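Local coordinates for RedY-like protein (Hahella chejuensis, PDB 2JDJ) that probably takes part in the biosynthesis of the red pigment prodigiosin and adopts a fold of the dimeric alpha-beta barrel kind, at residues I4-R9 with Y55-K60; L34-R39 with I59-R64. One frame throughout, in Å; residues are numbered along the deposited sequence.

Interaction 1: residues I4-R9 with Y55-K60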
ATOM      1  N   ILE A   4       1.831  -6.185   3.023  1.00 24.84           N
ATOM      2  CA  ILE A   4       2.368  -5.585   4.229  1.00 23.26           C
ATOM      3  C   ILE A   4       2.791  -4.173   3.865  1.00 22.52           C
ATOM      4  O   ILE A   4       3.447  -3.968   2.846  1.00 21.69           O
ATOM      5  CB  ILE A   4       3.587  -6.374   4.762  1.00 23.50           C
ATOM      6  CG1 ILE A   4       3.189  -7.818   5.104  1.00 24.10           C
ATOM      7  CG2 ILE A   4       4.199  -5.658   5.976  1.00 22.00           C
ATOM      8  CD1 ILE A   4       4.369  -8.735   5.340  1.00 26.32           C
ATOM      9  N   ILE A   5       2.403  -3.207   4.697  1.00 21.48           N
ATOM     10  CA  ILE A   5       2.692  -1.804   4.471  1.00 20.59           C
ATOM     11  C   ILE A   5       3.368  -1.277   5.721  1.00 20.55           C
ATOM     12  O   ILE A   5       2.901  -1.543   6.832  1.00 20.61           O
ATOM     13  CB  ILE A   5       1.382  -1.015   4.201  1.00 20.77           C
ATOM     14  CG1 ILE A   5       0.779  -1.444   2.858  1.00 20.70           C
ATOM     15  CG2 ILE A   5       1.621   0.518   4.211  1.00 18.65           C
ATOM     16  CD1 ILE A   5      -0.701  -1.066   2.679  1.00 20.53           C
ATOM     17  N   HIS A   6       4.492  -0.574   5.551  1.00 20.35           N
ATOM     18  CA  HIS A   6       5.190   0.071   6.683  1.00 19.09           C
ATOM     19  C   HIS A   6       5.272   1.590   6.524  1.00 18.08           C
ATOM     20  O   HIS A   6       5.536   2.085   5.439  1.00 17.48           O
ATOM     21  CB  HIS A   6       6.636  -0.432   6.813  1.00 18.77           C
ATOM     22  CG  HIS A   6       6.761  -1.891   7.091  1.00 21.26           C
ATOM     23  ND1 HIS A   6       7.480  -2.739   6.279  1.00 22.56           N
ATOM     24  CD2 HIS A   6       6.256  -2.664   8.087  1.00 22.57           C
ATOM     25  CE1 HIS A   6       7.414  -3.970   6.756  1.00 21.92           C
ATOM     26  NE2 HIS A   6       6.692  -3.950   7.863  1.00 22.03           N
ATOM     27  N   LYS A   7       5.065   2.315   7.619  1.00 17.59           N
ATOM     28  CA  LYS A   7       5.423   3.718   7.681  1.00 17.18           C
ATOM     29  C   LYS A   7       6.866   3.680   8.125  1.00 17.03           C
ATOM     30  O   LYS A   7       7.213   2.924   9.046  1.00 17.50           O
ATOM     31  CB  LYS A   7       4.588   4.462   8.725  1.00 16.90           C
ATOM     32  CG  LYS A   7       3.106   4.561   8.368  1.00 16.70           C
ATOM     33  CD  LYS A   7       2.359   5.254   9.468  1.00 17.55           C
ATOM     34  CE  LYS A   7       0.945   5.662   9.027  1.00 17.98           C
ATOM     35  NZ  LYS A   7       0.210   6.142  10.257  1.00 19.97           N
ATOM     36  N   ILE A   8       7.701   4.468   7.456  1.00 16.78           N
ATOM     37  CA  ILE A   8       9.149   4.481   7.705  1.00 17.02           C
ATOM     38  C   ILE A   8       9.602   5.878   8.085  1.00 17.44           C
ATOM     39  O   ILE A   8       9.365   6.820   7.341  1.00 17.50           O
ATOM     40  CB  ILE A   8       9.920   4.022   6.439  1.00 16.54           C
ATOM     41  CG1 ILE A   8       9.626   2.532   6.158  1.00 17.69           C
ATOM     42  CG2 ILE A   8      11.439   4.313   6.596  1.00 16.53           C
ATOM     43  CD1 ILE A   8       9.974   2.086   4.749  1.00 18.23           C
ATOM     44  N   ARG A   9      10.273   6.018   9.227  1.00 18.04           N
ATOM     45  CA  ARG A   9      10.779   7.311   9.642  1.00 18.42           C
ATOM     46  C   ARG A   9      12.307   7.323   9.558  1.00 19.03           C
ATOM     47  O   ARG A   9      12.951   6.459  10.137  1.00 19.25           O
ATOM     48  CB  ARG A   9      10.339   7.613  11.076  1.00 17.10           C
ATOM     49  CG  ARG A   9      10.420   9.071  11.477  1.00 16.93           C
ATOM     50  CD  ARG A   9      10.134   9.267  12.974  1.00 20.83           C
ATOM     51  NE  ARG A   9      11.120   8.578  13.796  1.00 26.99           N
ATOM     52  CZ  ARG A   9      12.265   9.117  14.237  1.00 31.39           C
ATOM     53  NH1 ARG A   9      12.586  10.382  13.984  1.00 31.43           N
ATOM     54  NH2 ARG A   9      13.090   8.383  14.965  1.00 33.15           N
ATOM     55  N   TYR A  55       8.378   7.919   4.706  1.00 16.36           N
ATOM     56  CA  TYR A  55       8.208   6.998   3.580  1.00 16.26           C
ATOM     57  C   TYR A  55       7.177   5.965   3.909  1.00 16.43           C
ATOM     58  O   TYR A  55       6.895   5.706   5.075  1.00 15.33           O
ATOM     59  CB  TYR A  55       9.538   6.312   3.185  1.00 16.65           C
ATOM     60  CG  TYR A  55      10.563   7.293   2.653  1.00 16.47           C
ATOM     61  CD1 TYR A  55      10.625   7.611   1.289  1.00 16.57           C
ATOM     62  CD2 TYR A  55      11.452   7.922   3.519  1.00 16.66           C
ATOM     63  CE1 TYR A  55      11.565   8.532   0.810  1.00 16.31           C
ATOM     64  CE2 TYR A  55      12.401   8.864   3.053  1.00 17.09           C
ATOM     65  CZ  TYR A  55      12.441   9.160   1.712  1.00 17.25           C
ATOM     66  OH  TYR A  55      13.377  10.066   1.279  1.00 19.55           O
ATOM     67  N   VAL A  56       6.594   5.395   2.855  1.00 16.77           N
ATOM     68  CA  VAL A  56       5.712   4.270   2.998  1.00 18.73           C
ATOM     69  C   VAL A  56       6.208   3.187   2.046  1.00 18.46           C
ATOM     70  O   VAL A  56       6.504   3.482   0.885  1.00 18.57           O
ATOM     71  CB  VAL A  56       4.255   4.628   2.582  1.00 18.59           C
ATOM     72  CG1 VAL A  56       3.384   3.405   2.759  1.00 20.00           C
ATOM     73  CG2 VAL A  56       3.714   5.789   3.412  1.00 20.12           C
ATOM     74  N   GLU A  57       6.298   1.950   2.518  1.00 19.07           N
ATOM     75  CA  GLU A  57       6.587   0.855   1.597  1.00 19.87           C
ATOM     76  C   GLU A  57       5.396  -0.099   1.533  1.00 19.95           C
ATOM     77  O   GLU A  57       4.709  -0.301   2.535  1.00 19.69           O
ATOM     78  CB  GLU A  57       7.898   0.148   1.952  1.00 19.51           C
ATOM     79  CG  GLU A  57       7.846  -0.814   3.132  1.00 19.88           C
ATOM     80  CD  GLU A  57       9.237  -1.321   3.567  1.00 22.53           C
ATOM     81  OE1 GLU A  57      10.255  -1.079   2.876  1.00 25.75           O
ATOM     82  OE2 GLU A  57       9.311  -1.968   4.628  1.00 25.89           O
ATOM     83  N   VAL A  58       5.166  -0.643   0.336  1.00 20.49           N
ATOM     84  CA  VAL A  58       4.086  -1.567   0.050  1.00 21.00           C
ATOM     85  C   VAL A  58       4.703  -2.889  -0.428  1.00 22.30           C
ATOM     86  O   VAL A  58       5.388  -2.934  -1.457  1.00 21.74           O
ATOM     87  CB  VAL A  58       3.106  -0.996  -1.019  1.00 21.14           C
ATOM     88  CG1 VAL A  58       1.892  -1.931  -1.212  1.00 19.70           C
ATOM     89  CG2 VAL A  58       2.630   0.416  -0.615  1.00 20.98           C
ATOM     90  N   ILE A  59       4.492  -3.956   0.340  1.00 23.19           N
ATOM     91  CA  ILE A  59       5.048  -5.257  -0.013  1.00 25.18           C
ATOM     92  C   ILE A  59       3.903  -6.211  -0.293  1.00 26.59           C
ATOM     93  O   ILE A  59       3.110  -6.519   0.611  1.00 26.75           O
ATOM     94  CB  ILE A  59       5.895  -5.885   1.124  1.00 25.20           C
ATOM     95  CG1 ILE A  59       6.774  -4.843   1.822  1.00 24.13           C
ATOM     96  CG2 ILE A  59       6.701  -7.058   0.578  1.00 24.98           C
ATOM     97  CD1 ILE A  59       7.321  -5.303   3.157  1.00 24.45           C
ATOM     98  N   LYS A  60       3.806  -6.660  -1.538  1.00 27.93           N
ATOM     99  CA  LYS A  60       2.827  -7.678  -1.918  1.00 29.53           C
ATOM    100  C   LYS A  60       3.528  -9.040  -1.895  1.00 29.97           C
ATOM    101  O   LYS A  60       4.575  -9.218  -2.539  1.00 29.14           O
ATOM    102  CB  LYS A  60       2.220  -7.372  -3.296  1.00 29.20           C
ATOM    103  CG  LYS A  60       1.131  -8.348  -3.719  1.00 31.28           C
ATOM    104  CD  LYS A  60       0.443  -7.963  -5.037  1.00 31.53           C
ATOM    105  CE  LYS A  60      -0.918  -7.304  -4.799  1.00 33.98           C
ATOM    106  NZ  LYS A  60      -1.702  -7.139  -6.049  1.00 37.52           N
TER
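His6 and Glu57 stand side by side on adjacent antiparallel strands, and ND1 of the imidazole gives a hydrogen bond to Glu57 OE2 at 2.6 Å. The carboxylate receives it on its anti lone pair, from a ring turned 57° against its own plane. Glu57 reaches the ring because CG sits between backbone N and carbonyl carbon (chi1 77°) and the chain beyond runs extended. Apolar neighbours frame the pair: Ile8 CD1 lies 3.7 Å from Glu57 CD, its branch crossing the glutamate at about a right angle, while Ile59 CD1 comes within 3.8 Å of His6 CE1.

The backbone fixes this alignment. His6 and Glu57 form a hydrogen-bonded pair, as do Ile4 with Ile59 and Ile8 with Tyr55; the bond from Ile59 N to Ile4 O is 2.7 Å long. On the other face, Ile5 CG2 meets Val56 CG1 at 3.7 Å, branched residues suited to a sheet face that packs on Ile5 and Val56 of the second subunit. Lys7, on that face too, forms salt bridges with Glu91 of its own chain and Glu91 of the second subunit.

Glu57 OE2 also bonds a glycerol, probably from the crystallisation liquor, though such molecules often mark pockets. With an alanine here in place of Glu57, ND1 would probably lose its acceptor and the imidazole would be less firmly set. As it stands, the ND1 bond and a weak one from NE2 to Glu92 hold the imidazole by both nitrogens and set its rotation.

Interaction 2: residues L34-R39 with I59-R64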
ATOM      1  N   LEU A  34      14.262 -12.828  -2.998  1.00 33.01           N
ATOM      2  CA  LEU A  34      13.268 -13.107  -1.966  1.00 32.13           C
ATOM      3  C   LEU A  34      12.043 -13.685  -2.654  1.00 32.03           C
ATOM      4  O   LEU A  34      11.207 -12.944  -3.167  1.00 32.12           O
ATOM      5  CB  LEU A  34      12.928 -11.839  -1.183  1.00 32.17           C
ATOM      6  CG  LEU A  34      14.084 -11.072  -0.532  1.00 32.21           C
ATOM      7  CD1 LEU A  34      13.603  -9.706  -0.013  1.00 32.80           C
ATOM      8  CD2 LEU A  34      14.756 -11.871   0.583  1.00 32.81           C
ATOM      9  N   PRO A  35      11.946 -15.028  -2.701  1.00 31.84           N
ATOM     10  CA  PRO A  35      10.912 -15.696  -3.493  1.00 31.40           C
ATOM     11  C   PRO A  35       9.469 -15.310  -3.140  1.00 30.99           C
ATOM     12  O   PRO A  35       8.620 -15.341  -4.016  1.00 30.82           O
ATOM     13  CB  PRO A  35      11.151 -17.192  -3.220  1.00 31.34           C
ATOM     14  CG  PRO A  35      12.536 -17.278  -2.691  1.00 32.30           C
ATOM     15  CD  PRO A  35      12.836 -15.983  -2.017  1.00 31.54           C
ATOM     16  N   SER A  36       9.193 -14.961  -1.878  1.00 30.96           N
ATOM     17  CA  SER A  36       7.825 -14.569  -1.465  1.00 30.58           C
ATOM     18  C   SER A  36       7.364 -13.193  -1.934  1.00 29.95           C
ATOM     19  O   SER A  36       6.165 -12.900  -1.910  1.00 29.49           O
ATOM     20  CB  SER A  36       7.691 -14.616   0.046  1.00 30.58           C
ATOM     21  OG  SER A  36       8.491 -13.622   0.643  1.00 32.58           O
ATOM     22  N   VAL A  37       8.305 -12.348  -2.356  1.00 29.15           N
ATOM     23  CA  VAL A  37       7.959 -10.985  -2.773  1.00 27.81           C
ATOM     24  C   VAL A  37       7.474 -10.955  -4.220  1.00 27.71           C
ATOM     25  O   VAL A  37       8.229 -11.243  -5.152  1.00 27.14           O
ATOM     26  CB  VAL A  37       9.129  -9.994  -2.570  1.00 28.06           C
ATOM     27  CG1 VAL A  37       8.700  -8.567  -2.928  1.00 26.67           C
ATOM     28  CG2 VAL A  37       9.624 -10.050  -1.134  1.00 27.92           C
ATOM     29  N   VAL A  38       6.204 -10.604  -4.392  1.00 27.04           N
ATOM     30  CA  VAL A  38       5.575 -10.489  -5.703  1.00 26.92           C
ATOM     31  C   VAL A  38       5.686  -9.059  -6.259  1.00 26.97           C
ATOM     32  O   VAL A  38       5.882  -8.854  -7.471  1.00 26.49           O
ATOM     33  CB  VAL A  38       4.082 -10.913  -5.623  1.00 27.18           C
ATOM     34  CG1 VAL A  38       3.383 -10.741  -6.971  1.00 27.34           C
ATOM     35  CG2 VAL A  38       3.965 -12.361  -5.113  1.00 26.74           C
ATOM     36  N   ARG A  39       5.527  -8.074  -5.377  1.00 26.16           N
ATOM     37  CA  ARG A  39       5.669  -6.657  -5.740  1.00 26.08           C
ATOM     38  C   ARG A  39       6.219  -5.937  -4.527  1.00 25.31           C
ATOM     39  O   ARG A  39       5.890  -6.283  -3.381  1.00 25.43           O
ATOM     40  CB  ARG A  39       4.339  -6.015  -6.091  1.00 26.51           C
ATOM     41  CG  ARG A  39       3.597  -6.614  -7.249  1.00 29.05           C
ATOM     42  CD  ARG A  39       2.394  -5.777  -7.593  1.00 33.76           C
ATOM     43  NE  ARG A  39       2.766  -4.540  -8.271  1.00 35.32           N
ATOM     44  CZ  ARG A  39       3.010  -4.462  -9.583  1.00 37.59           C
ATOM     45  NH1 ARG A  39       3.326  -3.300 -10.129  1.00 36.65           N
ATOM     46  NH2 ARG A  39       2.920  -5.548 -10.354  1.00 37.23           N
ATOM     47  N   ILE A  59       4.492  -3.956   0.340  1.00 23.19           N
ATOM     48  CA  ILE A  59       5.048  -5.257  -0.013  1.00 25.18           C
ATOM     49  C   ILE A  59       3.903  -6.211  -0.293  1.00 26.59           C
ATOM     50  O   ILE A  59       3.110  -6.519   0.611  1.00 26.75           O
ATOM     51  CB  ILE A  59       5.895  -5.885   1.124  1.00 25.20           C
ATOM     52  CG1 ILE A  59       6.774  -4.843   1.822  1.00 24.13           C
ATOM     53  CG2 ILE A  59       6.701  -7.058   0.578  1.00 24.98           C
ATOM     54  CD1 ILE A  59       7.321  -5.303   3.157  1.00 24.45           C
ATOM     55  N   LYS A  60       3.806  -6.660  -1.538  1.00 27.93           N
ATOM     56  CA  LYS A  60       2.827  -7.678  -1.918  1.00 29.53           C
ATOM     57  C   LYS A  60       3.528  -9.040  -1.895  1.00 29.97           C
ATOM     58  O   LYS A  60       4.575  -9.218  -2.539  1.00 29.14           O
ATOM     59  CB  LYS A  60       2.220  -7.372  -3.296  1.00 29.20           C
ATOM     60  CG  LYS A  60       1.131  -8.348  -3.719  1.00 31.28           C
ATOM     61  CD  LYS A  60       0.443  -7.963  -5.037  1.00 31.53           C
ATOM     62  CE  LYS A  60      -0.918  -7.304  -4.799  1.00 33.98           C
ATOM     63  NZ  LYS A  60      -1.702  -7.139  -6.049  1.00 37.52           N
ATOM     64  N   ILE A  61       2.962  -9.982  -1.131  1.00 30.15           N
ATOM     65  CA  ILE A  61       3.565 -11.309  -0.931  1.00 30.18           C
ATOM     66  C   ILE A  61       2.591 -12.445  -1.219  1.00 30.80           C
ATOM     67  O   ILE A  61       1.363 -12.275  -1.132  1.00 30.99           O
ATOM     68  CB  ILE A  61       4.116 -11.508   0.505  1.00 30.60           C
ATOM     69  CG1 ILE A  61       3.027 -11.209   1.549  1.00 29.08           C
ATOM     70  CG2 ILE A  61       5.405 -10.671   0.749  1.00 29.68           C
ATOM     71  CD1 ILE A  61       3.467 -11.440   3.002  1.00 29.41           C
ATOM     72  N   THR A  62       3.153 -13.603  -1.553  1.00 31.15           N
ATOM     73  CA  THR A  62       2.380 -14.798  -1.877  1.00 32.34           C
ATOM     74  C   THR A  62       1.551 -15.197  -0.667  1.00 32.71           C
ATOM     75  O   THR A  62       0.320 -15.325  -0.749  1.00 33.58           O
ATOM     76  CB  THR A  62       3.307 -15.952  -2.295  1.00 32.46           C
ATOM     77  OG1 THR A  62       4.364 -16.089  -1.328  1.00 31.86           O
ATOM     78  CG2 THR A  62       3.914 -15.658  -3.667  1.00 32.14           C
ATOM     79  N   ASP A  63       2.233 -15.365   0.454  1.00 33.06           N
ATOM     80  CA  ASP A  63       1.583 -15.515   1.753  1.00 34.19           C
ATOM     81  C   ASP A  63       2.587 -15.182   2.834  1.00 34.04           C
ATOM     82  O   ASP A  63       3.809 -15.227   2.599  1.00 34.13           O
ATOM     83  CB  ASP A  63       1.044 -16.931   1.957  1.00 34.83           C
ATOM     84  CG  ASP A  63       2.116 -17.977   1.802  1.00 35.72           C
ATOM     85  OD1 ASP A  63       2.885 -18.167   2.757  1.00 36.55           O
ATOM     86  OD2 ASP A  63       2.199 -18.595   0.712  1.00 38.36           O
ATOM     87  N   ARG A  64       2.061 -14.856   4.012  1.00 33.89           N
ATOM     88  CA  ARG A  64       2.864 -14.440   5.163  1.00 34.02           C
ATOM     89  C   ARG A  64       3.869 -15.495   5.583  1.00 33.62           C
ATOM     90  O   ARG A  64       4.968 -15.178   6.055  1.00 33.25           O
ATOM     91  CB  ARG A  64       1.954 -14.090   6.356  1.00 34.17           C
ATOM     92  CG  ARG A  64       2.647 -13.336   7.478  1.00 34.70           C
ATOM     93  CD  ARG A  64       3.326 -12.078   6.964  1.00 36.67           C
ATOM     94  NE  ARG A  64       3.108 -10.922   7.836  1.00 38.99           N
ATOM     95  CZ  ARG A  64       4.006 -10.432   8.682  1.00 39.17           C
ATOM     96  NH1 ARG A  64       5.208 -10.987   8.801  1.00 38.62           N
ATOM     97  NH2 ARG A  64       3.695  -9.367   9.408  1.00 41.35           N
TER
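Lys60 O is gripped by two consecutive amides, Val38 N at 2.8 Å and Arg39 N at 3.2 Å. The second bond is the longer but the straighter, with an angle of 167° at its hydrogen, and both donors are tilted out of the carbonyl plane. Lys60 N returns a bond to Arg39 O, closing the pair.

Two residues facing one make this a classic beta bulge, set at the open end of the hairpin formed by strands 37-44 and 55-61. It shifts the register by one between Val37, which faces Ile61, and Arg39, which faces Lys60. Beyond it Thr62 N bonds Ser36 O at 3.1 Å, extending the pairing into the type I turn from Leu34 to Val37. Pro35 suits that turn, its ring holding phi near -58°, and Ser36 OG is held by Asp70 on helix 64-71.

Val38 turns its side chain toward the opposite segment; with CG1 anti to the backbone N (chi1 177°), CG2 lies beside that N and meets Thr62 CG2 at 3.6 Å. Arg39 and Lys60 run alongside each other, CB to CB 3.8 Å and CD to CD 3.9 Å, so their long aliphatic stems pack while the charged ends stay apart. Lys60 NZ has a long, weak ion pair with Asp41 of the second subunit. Arg39 also pairs, antiparallel, with a strand of that subunit, so the sheet runs on across the interface.

From the N terminus, strand 2-10 supplies the first segment of interaction 1, whose loop closes only when the chain returns as strand 55-61. Helix 16-30 and the whole hairpin partner 37-44 lie inside that loop. Interaction 2 opens within that loop at 34-39 and closes at 59-64, running past the end of the first, so the two closures cross rather than nest, sharing Ile59 and Lys60. Strand 55-61 is thus common to both: one edge pairs with 2-10, the other with 37-44. The contacts also touch directly, Ile4 CD1 lying 3.7 Å from Ile61 CD1, and together they join three neighbouring strands to the start of helix 64-71.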